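Local coordinates for protein glypican-1 (Homo sapiens, PDB 4YWT) that bears heparan sulfate chains at the cell surface, through which it binds alpha-4(V) collagen and takes part in Schwann cell myelination, at residues Q50-G55 with Q63-C68; N78-E83 with L252-H257; C271-K276 with E426-G431. The protein carries 3 engineered substitutions. All blocks are in the same frame, centred on the assembly; numbering follows the deposited sequence.

Contact 1. Residues Q50-G55 with Q63-C68; sequences QAEISG and QGYTCC
Ile53 and Thr66 form a lone antiparallel bridge between two loop segments that are otherwise irregular. It is a hydrogen-bonded pair. Ile53 N donates to Thr66 O at 2.9 Å, and Thr66 N donates back to Ile53 O at 2.9 Å. Ile53 O has further neighbours. Tyr65 CA makes a CA-H...O contact with it at 3.2 Å, and Tyr65 CD1 brings the ring edge to it at 3.2 Å. The ring then continues past Ser54 CA. Glu52 crosses Tyr65 at about a right angle. Its CG lies anti to the backbone N (chi1 -169°) and the chain runs on extended, which carries OE1 to 3.2 Å from Tyr65 CB. The bridge belongs to the cysteine-rich lobe of the glypican fold, in the connection between helix 32-39 and helix 70-129. Disulfides pin the 63-68 segment there: Cys67 pairs with Cys31 and Cys68 with Cys258. The side chain of the bridge residue Thr66 is held too: OG1 accepts from Cys68 N at 2.8 Å, an ST turn, and also bonds Cys258 O. Thr66 CG2 lies 3.7 Å from Gly55 CA. That glycine sits close against the opposite backbone, its CA making a CA-H...O contact of 3.2 Å with Gly64 O.

Contact 2. Residues N78-E83 with L252-H257; sequences NRSHAE and LVYCAH
Tyr254 reaches across to Ser80 and Glu83 on the long helix 70-129 of the glypican fold. It stands at the junction of helix 243-253 and helix 255-258, in the cysteine-rich lobe. Van der Waals contacts are made around the ring. Ser80 CB meets Tyr254 CE2 at 3.6 Å and also touches Val253 CB at 4.3 Å. Ser80 N lies in the ring plane, at the edge. Arg79 CG packs near Tyr254 OH, but the Arg79 chain bends at chi2 and chi3 (56° and 57°). This turns the guanidinium away, with its plane almost perpendicular to the ring, and NH2 bonds Lys41 O. Within its own segment, Val253 CG1 sits over the centre of one face of the Tyr254 ring, 3.4 Å above its plane.

The polar contacts gather at the phenol. The Glu83 chain is extended beyond CG and meets the tyrosine from the opposite direction. Lys41 NZ also bonds Tyr254 OH and forms a long, weak ion pair with Glu83 OE2. Its positive charge probably favours an ionised carboxylate. Ser80 OG turns back to Leu76 O and Ala77 O of its own helix. Across the contact, Tyr254 OH donates a weak hydrogen bond to Glu83 OE2 at 2.9 Å.

Contact 3. Residues C271-K276 with E426-G431; sequences CRNVLK and EVMGDG
Asn273 lays its amide against the backbone from Glu426 to Met428 and uses both ends of it. OD1 accepts from Met428 N at 2.7 Å, with an N-H...O angle of 161°. The donor is tilted 18° from the carbonyl plane of the asparagine. ND2 donates to Glu426 O at 3.0 Å, and this acceptor lies near the amide plane. The two bonds fix the rotation of the buried amide. ND2 also makes a weak hydrogen bond to Tyr423 OH. Met428 CG packs alongside Asn273 OD1, and Val427 CA lies 3.1 Å from Asn273 OD1.

One turn further along the helix, Lys276 stretches across the loop. Its CG is anti to the carbonyl carbon (chi1 -85°), and the rest of the chain is extended, which carries NZ to the loop backbone. NZ bonds Met428 O, although the modelled distance is too short to be trusted. It also forms a salt bridge with Asp430 OD1 at 3.3 Å. Val427 CG1 approaches NZ at 3.4 Å. A water links the backbones, donating to Lys276 O at 2.8 Å and accepting from Gly431 N.

Behind this face, Cys271 ties the helix to helix 391-404 through its disulfide with Cys400. The contact thus joins helix 268-278 to the loop leading toward helix 450-471, with an asparagine amide bridging backbone N-H and C=O groups, in the disulfide-bonded lobe of the glypican fold.

How the contacts relate
The three contacts follow one another along the chain. Contacts 1 and 2 are partly buried, while contact 3 lies at the surface. Their chemistry differs. Contact 1 pairs backbone with backbone between loops, contact 2 joins helical elements through a tyrosine, and contact 3 uses polar side chains of a helix to hold a loop. Contacts 2 and 3 touch directly, where Leu252 CD1 packs on Cys271 CA at 3.6 Å and on Val274. Contact 1 does not touch either; its centre is about 17 Å from that of contact 2 and about 30 Å from that of contact 3. Each contains at least one disulfide cysteine: Cys67 and Cys68, Cys255, and Cys271 respectively.

Contact 1. Residues Q50-G55 with Q63-C68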
loop_
_atom_site.group_PDB
_atom_site.type_symbol
_atom_site.label_atom_id
_atom_site.label_comp_id
_atom_site.label_asym_id
_atom_site.label_seq_id
_atom_site.Cartn_x
_atom_site.Cartn_y
_atom_site.Cartn_z
ATOM N N GLN A 50 -50.254 -8.386 10.941
ATOM C CA GLN A 50 -51.225 -7.960 9.942
ATOM C C GLN A 50 -51.346 -6.442 9.873
ATOM O O GLN A 50 -51.369 -5.861 8.789
ATOM C CB GLN A 50 -52.600 -8.582 10.232
ATOM C CG GLN A 50 -53.029 -8.618 11.711
ATOM C CD GLN A 50 -52.192 -9.549 12.578
ATOM O OE1 GLN A 50 -51.894 -10.679 12.190
ATOM N NE2 GLN A 50 -51.796 -9.069 13.753
ATOM N N ALA A 51 -51.426 -5.804 11.035
ATOM C CA ALA A 51 -51.461 -4.350 11.095
ATOM C C ALA A 51 -50.446 -3.836 12.106
ATOM O O ALA A 51 -49.760 -4.618 12.763
ATOM C CB ALA A 51 -52.859 -3.862 11.446
ATOM N N GLU A 52 -50.360 -2.516 12.225
ATOM C CA GLU A 52 -49.394 -1.880 13.109
ATOM C C GLU A 52 -49.703 -2.210 14.568
ATOM O O GLU A 52 -50.820 -1.992 15.036
ATOM C CB GLU A 52 -49.403 -0.368 12.875
ATOM C CG GLU A 52 -48.276 0.404 13.524
ATOM C CD GLU A 52 -48.149 1.803 12.951
ATOM O OE1 GLU A 52 -48.231 2.780 13.724
ATOM O OE2 GLU A 52 -47.974 1.923 11.720
ATOM N N ILE A 53 -48.712 -2.732 15.285
ATOM C CA ILE A 53 -48.920 -3.174 16.662
ATOM C C ILE A 53 -48.121 -2.343 17.662
ATOM O O ILE A 53 -47.410 -1.413 17.283
ATOM C CB ILE A 53 -48.542 -4.659 16.844
ATOM C CG1 ILE A 53 -47.037 -4.857 16.645
ATOM C CG2 ILE A 53 -49.339 -5.535 15.889
ATOM C CD1 ILE A 53 -46.547 -6.245 17.003
ATOM N N SER A 54 -48.244 -2.691 18.941
ATOM C CA SER A 54 -47.550 -1.976 20.007
ATOM C C SER A 54 -46.073 -2.359 20.049
ATOM O O SER A 54 -45.709 -3.504 19.778
ATOM C CB SER A 54 -48.213 -2.254 21.357
ATOM O OG SER A 54 -47.862 -1.266 22.310
ATOM N N GLY A 55 -45.228 -1.395 20.400
ATOM C CA GLY A 55 -43.788 -1.549 20.280
ATOM C C GLY A 55 -43.017 -1.858 21.548
ATOM O O GLY A 55 -41.824 -1.568 21.620
ATOM N N GLN A 63 -39.006 2.783 20.852
ATOM C CA GLN A 63 -40.270 2.141 21.167
ATOM C C GLN A 63 -41.450 3.022 20.775
ATOM O O GLN A 63 -41.568 4.172 21.196
ATOM C CB GLN A 63 -40.327 1.772 22.649
ATOM C CG GLN A 63 -39.669 0.429 22.941
ATOM C CD GLN A 63 -39.194 0.292 24.373
ATOM O OE1 GLN A 63 -39.441 1.161 25.209
ATOM N NE2 GLN A 63 -38.505 -0.807 24.663
ATOM N N GLY A 64 -42.319 2.445 19.953
ATOM C CA GLY A 64 -43.459 3.132 19.381
ATOM C C GLY A 64 -44.171 2.111 18.522
ATOM O O GLY A 64 -43.703 0.980 18.400
ATOM N N TYR A 65 -45.290 2.491 17.917
ATOM C CA TYR A 65 -46.080 1.532 17.156
ATOM C C TYR A 65 -45.323 1.047 15.925
ATOM O O TYR A 65 -44.843 1.843 15.117
ATOM C CB TYR A 65 -47.426 2.144 16.775
ATOM C CG TYR A 65 -48.342 2.263 17.968
ATOM C CD1 TYR A 65 -48.868 1.131 18.574
ATOM C CD2 TYR A 65 -48.650 3.502 18.513
ATOM C CE1 TYR A 65 -49.694 1.226 19.674
ATOM C CE2 TYR A 65 -49.475 3.609 19.617
ATOM C CZ TYR A 65 -49.995 2.467 20.192
ATOM O OH TYR A 65 -50.819 2.562 21.290
ATOM N N THR A 66 -45.225 -0.272 15.799
ATOM C CA THR A 66 -44.321 -0.887 14.837
ATOM C C THR A 66 -44.938 -2.062 14.088
ATOM O O THR A 66 -45.880 -2.695 14.563
ATOM C CB THR A 66 -43.038 -1.382 15.535
ATOM O OG1 THR A 66 -42.223 -2.091 14.593
ATOM C CG2 THR A 66 -43.388 -2.309 16.689
ATOM N N CYS A 67 -44.400 -2.337 12.903
ATOM C CA CYS A 67 -44.774 -3.515 12.132
ATOM C C CYS A 67 -43.804 -4.666 12.371
ATOM O O CYS A 67 -43.916 -5.720 11.749
ATOM C CB CYS A 67 -44.837 -3.185 10.641
ATOM S SG CYS A 67 -46.282 -2.219 10.169
ATOM N N CYS A 68 -42.840 -4.454 13.261
ATOM C CA CYS A 68 -41.803 -5.448 13.514
ATOM C C CYS A 68 -42.008 -6.202 14.824
ATOM O O CYS A 68 -42.336 -5.606 15.851
ATOM C CB CYS A 68 -40.423 -4.784 13.520
ATOM S SG CYS A 68 -39.831 -4.260 11.896
#

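Contact 2. Residues N78-E83 with L252-H257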
loop_
_atom_site.group_PDB
_atom_site.type_symbol
_atom_site.label_atom_id
_atom_site.label_comp_id
_atom_site.label_asym_id
_atom_site.label_seq_id
_atom_site.Cartn_x
_atom_site.Cartn_y
_atom_site.Cartn_z
ATOM N N ASN A 78 -29.387 -8.579 12.033
ATOM C CA ASN A 78 -28.430 -9.492 11.415
ATOM C C ASN A 78 -28.177 -9.137 9.955
ATOM O O ASN A 78 -27.029 -9.101 9.495
ATOM C CB ASN A 78 -28.929 -10.936 11.515
ATOM C CG ASN A 78 -28.260 -11.711 12.634
ATOM O OD1 ASN A 78 -28.551 -11.502 13.812
ATOM N ND2 ASN A 78 -27.364 -12.621 12.268
ATOM N N ARG A 79 -29.263 -8.861 9.237
ATOM C CA ARG A 79 -29.184 -8.513 7.824
ATOM C C ARG A 79 -28.340 -7.265 7.587
ATOM O O ARG A 79 -27.371 -7.303 6.831
ATOM C CB ARG A 79 -30.583 -8.308 7.243
ATOM C CG ARG A 79 -30.575 -7.990 5.761
ATOM C CD ARG A 79 -29.850 -9.083 4.993
ATOM N NE ARG A 79 -30.454 -10.392 5.220
ATOM C CZ ARG A 79 -31.479 -10.866 4.522
ATOM N NH1 ARG A 79 -32.002 -10.140 3.545
ATOM N NH2 ARG A 79 -31.974 -12.066 4.791
ATOM N N SER A 80 -28.712 -6.166 8.238
ATOM C CA SER A 80 -28.001 -4.900 8.070
ATOM C C SER A 80 -26.527 -5.020 8.460
ATOM O O SER A 80 -25.645 -4.476 7.779
ATOM C CB SER A 80 -28.678 -3.800 8.892
ATOM O OG SER A 80 -28.840 -4.195 10.242
ATOM N N HIS A 81 -26.266 -5.742 9.548
ATOM C CA HIS A 81 -24.896 -5.980 9.994
ATOM C C HIS A 81 -24.078 -6.705 8.922
ATOM O O HIS A 81 -22.988 -6.251 8.531
ATOM C CB HIS A 81 -24.895 -6.785 11.295
ATOM C CG HIS A 81 -23.528 -7.168 11.770
ATOM N ND1 HIS A 81 -22.921 -8.352 11.413
ATOM C CD2 HIS A 81 -22.651 -6.522 12.574
ATOM C CE1 HIS A 81 -21.729 -8.419 11.979
ATOM N NE2 HIS A 81 -21.540 -7.322 12.688
ATOM N N ALA A 82 -24.617 -7.825 8.446
ATOM C CA ALA A 82 -23.970 -8.607 7.397
ATOM C C ALA A 82 -23.720 -7.762 6.149
ATOM O O ALA A 82 -22.681 -7.889 5.495
ATOM C CB ALA A 82 -24.812 -9.824 7.051
ATOM N N GLU A 83 -24.677 -6.896 5.832
ATOM C CA GLU A 83 -24.573 -6.022 4.669
ATOM C C GLU A 83 -23.416 -5.032 4.820
ATOM O O GLU A 83 -22.609 -4.856 3.895
ATOM C CB GLU A 83 -25.897 -5.285 4.445
ATOM C CG GLU A 83 -27.004 -6.184 3.899
ATOM C CD GLU A 83 -28.390 -5.579 4.039
ATOM O OE1 GLU A 83 -28.556 -4.628 4.832
ATOM O OE2 GLU A 83 -29.319 -6.060 3.356
ATOM N N LEU A 252 -30.057 2.625 11.989
ATOM C CA LEU A 252 -29.808 3.427 10.799
ATOM C C LEU A 252 -30.623 2.973 9.591
ATOM O O LEU A 252 -31.198 3.793 8.876
ATOM C CB LEU A 252 -28.319 3.393 10.448
ATOM C CG LEU A 252 -27.917 4.106 9.156
ATOM C CD1 LEU A 252 -28.066 5.609 9.314
ATOM C CD2 LEU A 252 -26.496 3.739 8.746
ATOM N N VAL A 253 -30.672 1.663 9.370
ATOM C CA VAL A 253 -31.193 1.125 8.120
ATOM C C VAL A 253 -32.662 0.702 8.180
ATOM O O VAL A 253 -33.482 1.194 7.404
ATOM C CB VAL A 253 -30.360 -0.088 7.657
ATOM C CG1 VAL A 253 -30.884 -0.619 6.334
ATOM C CG2 VAL A 253 -28.892 0.292 7.535
ATOM N N TYR A 254 -32.992 -0.205 9.094
ATOM C CA TYR A 254 -34.294 -0.865 9.056
ATOM C C TYR A 254 -35.277 -0.412 10.131
ATOM O O TYR A 254 -36.405 -0.898 10.182
ATOM C CB TYR A 254 -34.101 -2.379 9.150
ATOM C CG TYR A 254 -33.411 -2.960 7.940
ATOM C CD1 TYR A 254 -33.861 -2.670 6.658
ATOM C CD2 TYR A 254 -32.299 -3.779 8.075
ATOM C CE1 TYR A 254 -33.231 -3.191 5.545
ATOM C CE2 TYR A 254 -31.662 -4.305 6.967
ATOM C CZ TYR A 254 -32.132 -4.007 5.705
ATOM O OH TYR A 254 -31.499 -4.528 4.600
ATOM N N CYS A 255 -34.863 0.517 10.986
ATOM C CA CYS A 255 -35.782 1.063 11.978
ATOM C C CYS A 255 -36.782 2.006 11.317
ATOM O O CYS A 255 -37.857 2.263 11.859
ATOM C CB CYS A 255 -35.026 1.782 13.094
ATOM S SG CYS A 255 -34.589 0.709 14.482
ATOM N N ALA A 256 -36.419 2.519 10.146
ATOM C CA ALA A 256 -37.345 3.302 9.339
ATOM C C ALA A 256 -38.505 2.414 8.912
ATOM O O ALA A 256 -39.668 2.816 8.961
ATOM C CB ALA A 256 -36.642 3.890 8.129
ATOM N N HIS A 257 -38.172 1.196 8.498
ATOM C CA HIS A 257 -39.167 0.211 8.101
ATOM C C HIS A 257 -40.081 -0.128 9.273
ATOM O O HIS A 257 -41.304 -0.133 9.139
ATOM C CB HIS A 257 -38.495 -1.062 7.576
ATOM C CG HIS A 257 -37.656 -0.851 6.353
ATOM N ND1 HIS A 257 -36.806 0.224 6.203
ATOM C CD2 HIS A 257 -37.535 -1.585 5.221
ATOM C CE1 HIS A 257 -36.200 0.145 5.032
ATOM N NE2 HIS A 257 -36.625 -0.943 4.416
#

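Contact 3. Residues C271-K276 with E426-G431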
loop_
_atom_site.group_PDB
_atom_site.type_symbol
_atom_site.label_atom_id
_atom_site.label_comp_id
_atom_site.label_asym_id
_atom_site.label_seq_id
_atom_site.Cartn_x
_atom_site.Cartn_y
_atom_site.Cartn_z
ATOM N N CYS A 271 -26.012 8.760 8.736
ATOM C CA CYS A 271 -25.241 7.612 8.274
ATOM C C CYS A 271 -23.751 7.786 8.556
ATOM O O CYS A 271 -23.070 6.847 8.978
ATOM C CB CYS A 271 -25.474 7.398 6.775
ATOM S SG CYS A 271 -24.586 6.007 6.041
ATOM N N ARG A 272 -23.256 8.999 8.330
ATOM C CA ARG A 272 -21.841 9.288 8.502
ATOM C C ARG A 272 -21.423 9.266 9.966
ATOM O O ARG A 272 -20.336 8.799 10.288
ATOM C CB ARG A 272 -21.493 10.637 7.876
ATOM C CG ARG A 272 -20.816 10.507 6.524
ATOM C CD ARG A 272 -21.061 11.724 5.658
ATOM N NE ARG A 272 -21.566 11.347 4.342
ATOM C CZ ARG A 272 -22.039 12.209 3.448
ATOM N NH1 ARG A 272 -22.476 11.775 2.274
ATOM N NH2 ARG A 272 -22.074 13.504 3.727
ATOM N N ASN A 273 -22.277 9.765 10.852
ATOM C CA ASN A 273 -21.983 9.684 12.278
ATOM C C ASN A 273 -22.000 8.238 12.748
ATOM O O ASN A 273 -21.139 7.818 13.532
ATOM C CB ASN A 273 -22.968 10.521 13.090
ATOM C CG ASN A 273 -22.451 11.917 13.365
ATOM O OD1 ASN A 273 -21.402 12.309 12.856
ATOM N ND2 ASN A 273 -23.176 12.672 14.179
ATOM N N VAL A 274 -22.968 7.473 12.252
ATOM C CA VAL A 274 -23.046 6.055 12.588
ATOM C C VAL A 274 -21.777 5.313 12.168
ATOM O O VAL A 274 -21.153 4.634 12.985
ATOM C CB VAL A 274 -24.261 5.376 11.932
ATOM C CG1 VAL A 274 -24.205 3.871 12.146
ATOM C CG2 VAL A 274 -25.554 5.952 12.488
ATOM N N LEU A 275 -21.388 5.455 10.905
ATOM C CA LEU A 275 -20.221 4.735 10.403
ATOM C C LEU A 275 -18.917 5.242 11.016
ATOM O O LEU A 275 -17.986 4.467 11.221
ATOM C CB LEU A 275 -20.150 4.813 8.876
ATOM C CG LEU A 275 -21.264 4.064 8.139
ATOM C CD1 LEU A 275 -20.942 3.930 6.660
ATOM C CD2 LEU A 275 -21.501 2.696 8.764
ATOM N N LYS A 276 -18.851 6.538 11.313
ATOM C CA LYS A 276 -17.696 7.088 12.019
ATOM C C LYS A 276 -17.603 6.489 13.413
ATOM O O LYS A 276 -16.508 6.296 13.940
ATOM C CB LYS A 276 -17.768 8.614 12.105
ATOM C CG LYS A 276 -17.215 9.327 10.881
ATOM C CD LYS A 276 -17.282 10.836 11.040
ATOM C CE LYS A 276 -16.711 11.541 9.822
ATOM N NZ LYS A 276 -16.286 12.936 10.127
ATOM N N GLU A 426 -24.250 17.561 14.347
ATOM C CA GLU A 426 -23.039 17.762 13.560
ATOM C C GLU A 426 -22.318 16.450 13.293
ATOM O O GLU A 426 -22.367 15.527 14.108
ATOM C CB GLU A 426 -22.088 18.726 14.275
ATOM C CG GLU A 426 -22.124 20.159 13.766
ATOM C CD GLU A 426 -21.664 20.293 12.325
ATOM O OE1 GLU A 426 -20.995 19.368 11.815
ATOM O OE2 GLU A 426 -21.973 21.329 11.701
ATOM N N VAL A 427 -21.649 16.372 12.147
ATOM C CA VAL A 427 -20.818 15.219 11.833
ATOM C C VAL A 427 -19.602 15.199 12.751
ATOM O O VAL A 427 -18.923 16.211 12.918
ATOM C CB VAL A 427 -20.359 15.224 10.362
ATOM C CG1 VAL A 427 -19.571 13.960 10.047
ATOM C CG2 VAL A 427 -21.559 15.343 9.436
ATOM N N MET A 428 -19.342 14.046 13.356
ATOM C CA MET A 428 -18.211 13.888 14.260
ATOM C C MET A 428 -16.884 13.955 13.519
ATOM O O MET A 428 -16.829 13.774 12.302
ATOM C CB MET A 428 -18.312 12.563 15.019
ATOM C CG MET A 428 -19.564 12.406 15.876
ATOM S SD MET A 428 -19.445 13.178 17.506
ATOM C CE MET A 428 -19.952 14.862 17.161
ATOM N N GLY A 429 -15.818 14.237 14.259
ATOM C CA GLY A 429 -14.477 14.144 13.718
ATOM C C GLY A 429 -14.085 12.686 13.552
ATOM O O GLY A 429 -14.835 11.785 13.928
ATOM N N ASP A 430 -12.902 12.455 12.997
ATOM C CA ASP A 430 -12.428 11.100 12.736
ATOM C C ASP A 430 -11.549 10.577 13.866
ATOM O O ASP A 430 -10.814 11.338 14.496
ATOM C CB ASP A 430 -11.664 11.050 11.413
ATOM C CG ASP A 430 -12.412 11.729 10.285
ATOM O OD1 ASP A 430 -13.476 11.213 9.880
ATOM O OD2 ASP A 430 -11.936 12.777 9.800
ATOM N N GLY A 431 -11.642 9.278 14.130
ATOM C CA GLY A 431 -10.801 8.643 15.130
ATOM C C GLY A 431 -11.547 8.246 16.387
ATOM O O GLY A 431 -12.606 8.792 16.689
HETATM O O HOH W 1 -14.179 7.513 13.073
#